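DUF327 domain-containing protein (Thermotoga maritima MSB8, PDB 2P61) is of unknown function, a DUF327-family protein whose modelled chain is predominantly helical and folds as a bundle of four helices. Local coordinates at residues K77-A82 with E143-L148. Sequence-based numbering, arbitrary orientation.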
# COMPACT_ATOMS: atom_id res chain seq x y z
N LYS A 77 7.13 -10.44 -1.05
CA LYS A 77 5.70 -10.69 -0.72
C LYS A 77 5.12 -10.15 0.58
O LYS A 77 3.89 -9.82 0.60
CB LYS A 77 5.45 -12.16 -0.77
CG LYS A 77 5.99 -12.74 -2.13
CD LYS A 77 5.60 -14.21 -2.39
CE LYS A 77 6.66 -14.89 -3.38
NZ LYS A 77 7.27 -16.15 -2.79
N ARG A 78 5.91 -10.06 1.67
CA ARG A 78 5.50 -9.30 2.84
C ARG A 78 5.06 -7.99 2.19
O ARG A 78 4.01 -7.39 2.62
CB ARG A 78 6.71 -9.07 3.75
CG ARG A 78 6.44 -8.91 5.25
CD ARG A 78 7.71 -8.36 6.13
NE ARG A 78 7.22 -7.40 7.12
CZ ARG A 78 7.93 -6.75 8.03
NH1 ARG A 78 9.25 -6.94 8.14
NH2 ARG A 78 7.32 -5.85 8.82
N TYR A 79 5.82 -7.58 1.12
CA TYR A 79 5.58 -6.25 0.47
C TYR A 79 4.24 -6.11 -0.31
O TYR A 79 3.41 -5.19 -0.05
CB TYR A 79 6.77 -5.78 -0.44
CG TYR A 79 6.73 -4.25 -0.80
CD1 TYR A 79 6.56 -3.29 0.21
CD2 TYR A 79 6.82 -3.79 -2.12
CE1 TYR A 79 6.45 -1.91 -0.09
CE2 TYR A 79 6.76 -2.43 -2.44
CZ TYR A 79 6.60 -1.49 -1.41
OH TYR A 79 6.56 -0.11 -1.66
N LYS A 80 4.13 -6.96 -1.34
CA LYS A 80 2.97 -7.18 -2.18
C LYS A 80 1.76 -7.46 -1.33
O LYS A 80 0.75 -6.84 -1.55
CB LYS A 80 3.25 -8.37 -3.07
CG LYS A 80 4.42 -8.15 -4.05
CD LYS A 80 4.05 -8.56 -5.44
CE LYS A 80 5.24 -8.96 -6.27
NZ LYS A 80 4.87 -8.71 -7.75
N ASN A 81 1.87 -8.38 -0.36
CA ASN A 81 0.75 -8.64 0.57
C ASN A 81 0.28 -7.39 1.33
O ASN A 81 -0.89 -7.06 1.36
CB ASN A 81 1.04 -9.76 1.58
CG ASN A 81 1.15 -11.15 0.92
OD1 ASN A 81 0.68 -11.43 -0.22
ND2 ASN A 81 1.80 -12.04 1.64
N ALA A 82 1.22 -6.72 1.97
CA ALA A 82 0.97 -5.53 2.73
C ALA A 82 0.31 -4.52 1.87
O ALA A 82 -0.65 -3.90 2.29
CB ALA A 82 2.27 -5.01 3.23
N GLU A 143 10.52 4.21 -2.48
CA GLU A 143 10.05 5.48 -2.05
C GLU A 143 8.89 5.87 -2.94
O GLU A 143 7.83 6.36 -2.48
CB GLU A 143 11.19 6.50 -2.07
CG GLU A 143 12.02 6.31 -0.81
CD GLU A 143 13.43 6.79 -0.87
OE1 GLU A 143 13.86 7.16 -2.03
OE2 GLU A 143 14.07 6.78 0.27
N GLU A 144 9.04 5.60 -4.22
CA GLU A 144 8.03 5.98 -5.16
C GLU A 144 6.72 5.22 -4.93
O GLU A 144 5.69 5.86 -4.91
CB GLU A 144 8.57 5.89 -6.60
CG GLU A 144 7.55 5.54 -7.68
CD GLU A 144 8.12 5.69 -9.14
OE1 GLU A 144 8.90 4.79 -9.64
OE2 GLU A 144 7.71 6.71 -9.78
N ILE A 145 6.72 3.89 -4.74
CA ILE A 145 5.48 3.16 -4.46
C ILE A 145 4.85 3.56 -3.09
O ILE A 145 3.59 3.84 -2.99
CB ILE A 145 5.65 1.61 -4.58
CG1 ILE A 145 5.87 1.14 -6.02
CG2 ILE A 145 4.48 0.83 -3.95
CD1 ILE A 145 6.75 -0.08 -5.95
N ASN A 146 5.68 3.63 -2.03
CA ASN A 146 5.22 4.30 -0.80
C ASN A 146 4.60 5.68 -1.09
O ASN A 146 3.60 6.06 -0.51
CB ASN A 146 6.34 4.43 0.14
CG ASN A 146 6.91 3.08 0.54
OD1 ASN A 146 6.52 2.02 -0.04
ND2 ASN A 146 7.88 3.09 1.50
N GLY A 147 5.20 6.45 -2.01
CA GLY A 147 4.80 7.84 -2.15
C GLY A 147 3.36 7.71 -2.48
O GLY A 147 2.56 8.36 -1.88
N LEU A 148 3.05 6.78 -3.37
CA LEU A 148 1.70 6.63 -3.93
C LEU A 148 0.70 6.03 -2.95
O LEU A 148 -0.51 6.26 -3.04
CB LEU A 148 1.70 5.74 -5.18
CG LEU A 148 2.55 6.17 -6.39
CD1 LEU A 148 2.54 5.01 -7.38
CD2 LEU A 148 1.97 7.38 -6.96
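Tyr-79 of helix 73-95 reaches across to Ile-145 and Asn-146 of helix 138-153, and this single side chain makes the whole contact from the 77-82 side. One residue earlier, Arg-78 points elsewhere and forms salt bridges with Glu-59 and Asp-62 of helix 37-69. At Tyr-79 the ring carbon CG lies anti to the backbone N (chi1 -163°), which carries the phenol toward helix 138-153, across the 10.6 Å between Tyr-79 CA and Ile-145 CA. Its OH donates a hydrogen bond to Asn-146 OD1 at 2.7 Å. The acceptor sits at the ring edge, in the ring plane, while the donor is tilted 20° from the carbonyl plane; ring and amide planes stand 50° apart. Beside this bond, Ile-145 CG2 packs obliquely against the end of the phenol, 4.0 Å from Tyr-79 CZ. Leu-67 and Ser-63 of helix 37-69 and Leu-121 of helix 105-129 also touch Tyr-79, placing it where all four helices of the bundle meet. Further along, Lys-80 NZ hydrogen-bonds Thr-125 OG1 of helix 105-129. A phenylalanine in place of Tyr-79 would probably keep much of the apolar packing but leave Asn-146 OD1 without its phenolic donor. In this buried setting, the bond pairs the phenol hydroxyl and amide oxygen of two buried side chains, adding a directional link to an interface of little buried area.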